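Local coordinates for succinylglutamate desuccinylase (Chromobacterium violaceum, PDB 1YW4), which probably hydrolyses N-succinylglutamate to succinate and glutamate, the last step of the arginine succinyltransferase pathway, using one zinc ion per subunit, at residues T71-A75 with G76-L80; T283-P286 with D287-I291. All coordinates share one frame; numbering follows the deposited sequence.

Interaction 1 (T71-A75 with G76-L80); sequences TDIAA and GQLAL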
ATOM      1  N   THR A  71       4.765 -37.935 -19.191  1.00 18.60           N
ATOM      2  CA  THR A  71       4.729 -39.376 -19.391  1.00 19.86           C
ATOM      3  C   THR A  71       3.279 -39.865 -19.427  1.00 20.57           C
ATOM      4  O   THR A  71       2.926 -40.723 -20.238  1.00 21.27           O
ATOM      5  CB  THR A  71       5.500 -40.119 -18.287  1.00 20.05           C
ATOM      6  OG1 THR A  71       6.842 -39.616 -18.224  1.00 23.24           O
ATOM      7  CG2 THR A  71       5.561 -41.613 -18.598  1.00 22.16           C
ATOM      8  N   ASP A  72       2.432 -39.308 -18.565  1.00 22.57           N
ATOM      9  CA  ASP A  72       1.025 -39.711 -18.553  1.00 23.61           C
ATOM     10  C   ASP A  72       0.318 -39.318 -19.841  1.00 23.79           C
ATOM     11  O   ASP A  72      -0.530 -40.058 -20.347  1.00 21.99           O
ATOM     12  CB  ASP A  72       0.290 -39.112 -17.352  1.00 23.61           C
ATOM     13  CG  ASP A  72       0.626 -39.826 -16.054  1.00 25.08           C
ATOM     14  OD1 ASP A  72       1.152 -40.951 -16.123  1.00 25.67           O
ATOM     15  OD2 ASP A  72       0.359 -39.277 -14.970  1.00 26.02           O
ATOM     16  N   ILE A  73       0.668 -38.155 -20.375  1.00 23.57           N
ATOM     17  CA  ILE A  73       0.058 -37.699 -21.617  1.00 23.74           C
ATOM     18  C   ILE A  73       0.454 -38.639 -22.751  1.00 25.09           C
ATOM     19  O   ILE A  73      -0.394 -39.091 -23.524  1.00 25.58           O
ATOM     20  CB  ILE A  73       0.501 -36.259 -21.959  1.00 23.67           C
ATOM     21  CG1 ILE A  73      -0.065 -35.294 -20.917  1.00 24.23           C
ATOM     22  CG2 ILE A  73       0.030 -35.884 -23.366  1.00 24.76           C
ATOM     23  CD1 ILE A  73       0.228 -33.842 -21.187  1.00 22.44           C
ATOM     24  N   ALA A  74       1.747 -38.936 -22.839  1.00 24.83           N
ATOM     25  CA  ALA A  74       2.264 -39.825 -23.872  1.00 27.12           C
ATOM     26  C   ALA A  74       1.759 -41.255 -23.683  1.00 30.03           C
ATOM     27  O   ALA A  74       1.789 -42.062 -24.612  1.00 29.77           O
ATOM     28  CB  ALA A  74       3.791 -39.804 -23.863  1.00 25.58           C
ATOM     29  N   ALA A  75       1.300 -41.565 -22.475  1.00 31.56           N
ATOM     30  CA  ALA A  75       0.791 -42.896 -22.169  1.00 33.41           C
ATOM     31  C   ALA A  75      -0.714 -42.974 -22.420  1.00 34.33           C
ATOM     32  O   ALA A  75      -1.263 -44.058 -22.608  1.00 36.85           O
ATOM     33  CB  ALA A  75       1.097 -43.249 -20.715  1.00 32.40           C
ATOM     34  N   GLY A  76      -1.375 -41.821 -22.429  1.00 34.25           N
ATOM     35  CA  GLY A  76      -2.809 -41.796 -22.649  1.00 35.21           C
ATOM     36  C   GLY A  76      -3.564 -41.778 -21.334  1.00 36.00           C
ATOM     37  O   GLY A  76      -4.784 -41.930 -21.305  1.00 36.07           O
ATOM     38  N   GLN A  77      -2.824 -41.589 -20.244  1.00 36.69           N
ATOM     39  CA  GLN A  77      -3.387 -41.542 -18.898  1.00 37.98           C
ATOM     40  C   GLN A  77      -3.963 -40.155 -18.618  1.00 38.09           C
ATOM     41  O   GLN A  77      -4.884 -40.002 -17.814  1.00 38.24           O
ATOM     42  CB  GLN A  77      -2.298 -41.836 -17.868  1.00 40.50           C
ATOM     43  CG  GLN A  77      -2.764 -42.630 -16.670  1.00 43.92           C
ATOM     44  CD  GLN A  77      -2.469 -44.106 -16.825  1.00 45.92           C
ATOM     45  OE1 GLN A  77      -2.873 -44.732 -17.808  1.00 45.91           O
ATOM     46  NE2 GLN A  77      -1.756 -44.671 -15.854  1.00 46.29           N
ATOM     47  N   LEU A  78      -3.402 -39.143 -19.276  1.00 36.97           N
ATOM     48  CA  LEU A  78      -3.850 -37.764 -19.106  1.00 34.41           C
ATOM     49  C   LEU A  78      -4.179 -37.156 -20.464  1.00 34.30           C
ATOM     50  O   LEU A  78      -3.441 -37.337 -21.433  1.00 35.33           O
ATOM     51  CB  LEU A  78      -2.759 -36.936 -18.412  1.00 33.95           C
ATOM     52  CG  LEU A  78      -3.055 -35.469 -18.072  1.00 32.82           C
ATOM     53  CD1 LEU A  78      -4.139 -35.390 -17.001  1.00 33.01           C
ATOM     54  CD2 LEU A  78      -1.787 -34.797 -17.580  1.00 29.43           C
ATOM     55  N   ALA A  79      -5.293 -36.437 -20.531  1.00 32.68           N
ATOM     56  CA  ALA A  79      -5.717 -35.807 -21.773  1.00 31.70           C
ATOM     57  C   ALA A  79      -5.133 -34.403 -21.888  1.00 30.30           C
ATOM     58  O   ALA A  79      -4.965 -33.707 -20.885  1.00 30.11           O
ATOM     59  CB  ALA A  79      -7.237 -35.745 -21.833  1.00 32.31           C
ATOM     60  N   LEU A  80      -4.828 -33.993 -23.113  1.00 28.40           N
ATOM     61  CA  LEU A  80      -4.267 -32.669 -23.356  1.00 27.53           C
ATOM     62  C   LEU A  80      -5.138 -31.879 -24.319  1.00 28.01           C
ATOM     63  O   LEU A  80      -5.308 -32.266 -25.476  1.00 27.20           O
ATOM     64  CB  LEU A  80      -2.848 -32.788 -23.927  1.00 26.06           C
ATOM     65  CG  LEU A  80      -2.117 -31.480 -24.256  1.00 24.69           C
ATOM     66  CD1 LEU A  80      -1.865 -30.689 -22.985  1.00 24.10           C
ATOM     67  CD2 LEU A  80      -0.797 -31.797 -24.956  1.00 22.77           C
TER
HETATM   68  O   HOH W   1      -2.950 -38.379 -23.845  1.00 30.94           O

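Interaction 2 (T283-P286 with D287-I291); sequences TLLP and DGMLI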
ATOM      1  N   THR A 283       8.977 -13.656   7.240  1.00 21.40           N
ATOM      2  CA  THR A 283       8.937 -13.607   8.697  1.00 23.16           C
ATOM      3  C   THR A 283       8.471 -12.213   9.111  1.00 22.43           C
ATOM      4  O   THR A 283       9.046 -11.213   8.682  1.00 22.69           O
ATOM      5  CB  THR A 283      10.321 -13.869   9.316  1.00 23.78           C
ATOM      6  OG1 THR A 283      10.686 -15.238   9.113  1.00 22.44           O
ATOM      7  CG2 THR A 283      10.303 -13.570  10.807  1.00 22.21           C
ATOM      8  N   LEU A 284       7.433 -12.160   9.942  1.00 22.73           N
ATOM      9  CA  LEU A 284       6.860 -10.905  10.425  1.00 23.34           C
ATOM     10  C   LEU A 284       7.816 -10.132  11.337  1.00 23.89           C
ATOM     11  O   LEU A 284       8.410 -10.702  12.255  1.00 24.72           O
ATOM     12  CB  LEU A 284       5.558 -11.183  11.190  1.00 24.23           C
ATOM     13  CG  LEU A 284       4.749  -9.978  11.693  1.00 25.55           C
ATOM     14  CD1 LEU A 284       3.881  -9.439  10.557  1.00 25.86           C
ATOM     15  CD2 LEU A 284       3.853 -10.398  12.873  1.00 27.62           C
ATOM     16  N   LEU A 285       7.958  -8.834  11.079  1.00 23.32           N
ATOM     17  CA  LEU A 285       8.829  -7.979  11.882  1.00 25.48           C
ATOM     18  C   LEU A 285       7.983  -7.135  12.839  1.00 26.30           C
ATOM     19  O   LEU A 285       7.284  -6.223  12.422  1.00 25.46           O
ATOM     20  CB  LEU A 285       9.659  -7.065  10.976  1.00 24.49           C
ATOM     21  CG  LEU A 285      10.815  -7.647  10.143  1.00 26.94           C
ATOM     22  CD1 LEU A 285      10.940  -9.162  10.323  1.00 27.61           C
ATOM     23  CD2 LEU A 285      10.582  -7.293   8.693  1.00 23.88           C
ATOM     24  N   PRO A 286       8.048  -7.426  14.146  1.00 29.62           N
ATOM     25  CA  PRO A 286       7.260  -6.668  15.126  1.00 31.47           C
ATOM     26  C   PRO A 286       7.606  -5.189  15.209  1.00 33.45           C
ATOM     27  O   PRO A 286       8.707  -4.774  14.851  1.00 34.41           O
ATOM     28  CB  PRO A 286       7.535  -7.410  16.432  1.00 32.03           C
ATOM     29  CG  PRO A 286       8.939  -7.905  16.244  1.00 31.66           C
ATOM     30  CD  PRO A 286       8.917  -8.412  14.815  1.00 29.45           C
ATOM     31  N   ASP A 287       6.650  -4.389  15.673  1.00 36.18           N
ATOM     32  CA  ASP A 287       6.868  -2.956  15.809  1.00 37.46           C
ATOM     33  C   ASP A 287       7.947  -2.731  16.861  1.00 37.57           C
ATOM     34  O   ASP A 287       7.782  -3.108  18.021  1.00 37.33           O
ATOM     35  CB  ASP A 287       5.573  -2.259  16.228  1.00 38.90           C
ATOM     36  CG  ASP A 287       5.745  -0.764  16.387  1.00 40.38           C
ATOM     37  OD1 ASP A 287       6.050  -0.087  15.381  1.00 40.16           O
ATOM     38  OD2 ASP A 287       5.577  -0.264  17.521  1.00 41.79           O
ATOM     39  N   GLY A 288       9.051  -2.120  16.442  1.00 38.52           N
ATOM     40  CA  GLY A 288      10.163  -1.864  17.339  1.00 40.35           C
ATOM     41  C   GLY A 288      11.496  -2.048  16.633  1.00 41.78           C
ATOM     42  O   GLY A 288      12.196  -1.073  16.341  1.00 42.85           O
HETATM   43  N   MSE A 289      11.853  -3.300  16.350  1.00 42.42           N
HETATM   44  CA  MSE A 289      13.111  -3.593  15.663  1.00 41.37           C
HETATM   45  C   MSE A 289      13.047  -3.085  14.228  1.00 40.02           C
HETATM   46  O   MSE A 289      12.103  -3.380  13.497  1.00 43.83           O
HETATM   47  CB  MSE A 289      13.383  -5.104  15.646  1.00 44.02           C
HETATM   48  CG  MSE A 289      12.297  -5.936  14.962  1.00 44.08           C
HETATM   49 SE   MSE A 289      12.985  -7.526  14.040  1.00 45.57          SE
HETATM   50  CE  MSE A 289      13.324  -6.728  12.312  1.00 45.98           C
ATOM     51  N   LEU A 290      14.045  -2.309  13.824  1.00 36.87           N
ATOM     52  CA  LEU A 290      14.078  -1.792  12.459  1.00 36.31           C
ATOM     53  C   LEU A 290      15.529  -1.601  12.026  1.00 35.26           C
ATOM     54  O   LEU A 290      16.450  -2.068  12.701  1.00 40.21           O
ATOM     55  CB  LEU A 290      13.300  -0.468  12.357  1.00 33.36           C
ATOM     56  CG  LEU A 290      12.370  -0.377  11.145  1.00 33.12           C
ATOM     57  CD1 LEU A 290      11.296  -1.458  11.248  1.00 32.26           C
ATOM     58  CD2 LEU A 290      11.737   0.988  11.068  1.00 31.30           C
ATOM     59  N   ILE A 291      15.747  -0.929  10.906  1.00 34.91           N
ATOM     60  CA  ILE A 291      17.111  -0.725  10.441  1.00 34.54           C
ATOM     61  C   ILE A 291      17.624   0.668  10.799  1.00 35.61           C
ATOM     62  O   ILE A 291      16.884   1.653  10.720  1.00 40.02           O
ATOM     63  CB  ILE A 291      17.214  -0.952   8.910  1.00 33.71           C
ATOM     64  CG1 ILE A 291      18.677  -0.821   8.463  1.00 33.52           C
ATOM     65  CG2 ILE A 291      16.288   0.015   8.177  1.00 34.77           C
ATOM     66  CD1 ILE A 291      18.930  -1.173   7.006  1.00 32.33           C
TER

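Interaction 1 (T71-A75 with G76-L80)
The carbonyl oxygen Asp72 O is gripped by two amides of the chain leaving the helix, Gln77 N at 2.8 Å and Leu78 N at 3.2 Å. The first lies 21° from the carbonyl plane, whereas the second stands above it, and so the two approach the oxygen from different directions. A third amide, Gly76 N, adds a weak bond to the same oxygen and a further one to Ile73 O at 3.1 Å. The bonds from Gln77 N to Asp72 O and from Gly76 N to Ile73 O, together with the positive phi of Gly76 (95°), make the Schellman motif that ends helix 61-75 ahead of strand 83-88 in the catalytic domain; the bond from Leu78 N is additional to it. Past the glycine the chain folds back alongside Ile73: a water donates to both Ile73 O and Leu78 O, and the CA-H of Ile73 points almost straight at Leu78 O. With CG1 of Ile73 beside its backbone N (chi1 -67°), this branch meets Leu78 CD2 at 3.8 Å, and CD1 beyond it approaches Leu80 CD1 at 4.2 Å. Asp72 CB touches Gln77 CB at 3.8 Å. The carboxylate of Asp72 forms a salt bridge through OD2 with Arg237. Helix 230-241 also receives the two leucines, Leu78 lying on Arg237 and Ser241, and Leu80 on Leu240.

Interaction 2 (T283-P286 with D287-I291)
Pro286 and Met289, a selenomethionine in this crystal, face each other across a surface turn that follows the short strand 283-284 in the barrel-sandwich hybrid domain. Their side chains meet at Pro286 CG and Met289 CG, 4.1 Å apart, and the same Met289 CG lies 3.8 Å from Pro286 O. The side-chain contacts across the turn are carbon to carbon; Gly288 N, though 3.1 Å from Pro286 O, has too poor an angle for a hydrogen bond. Thr302 OG1 is hydrogen-bonded to both Asp287 OD1 and Gly288 N. Gly288 takes up phi 142° and psi -72°, angles at which a CB would be jammed against the preceding carbonyl oxygen. On the strand side, a backbone bond between Leu285 and Glu306 ties the start of the turn to the chain just before strand 307-309. Met289 places CG between its own backbone N and carbonyl carbon (chi1 59°), and further bends at chi2 and chi3 carry the methyl end past the proline to the buried Leu285. There Met289 CE makes a tight approach to Leu285 CG, whose exact length is doubtful, and sits 3.9 Å from both CB and CD1 of Leu285.

Interactions 1 and 2 are separate local turns on opposite sides of the chain's centre, their own centres 49 Å apart and their nearest atoms about 34 Å apart. Residues 71-80 belong to the catalytic domain and 283-291 to the barrel-sandwich hybrid domain; both lie far from the chain's centre, at about 23 and 29 Å between centres. Both are remote from the zinc site of His56, Glu59 and His149 and from the predicted active-site Glu214. Each has a glycine with positive phi, but backbone hydrogen bonds as well as apolar contacts join the segments of interaction 1, whereas those of interaction 2 have no such bonds between them.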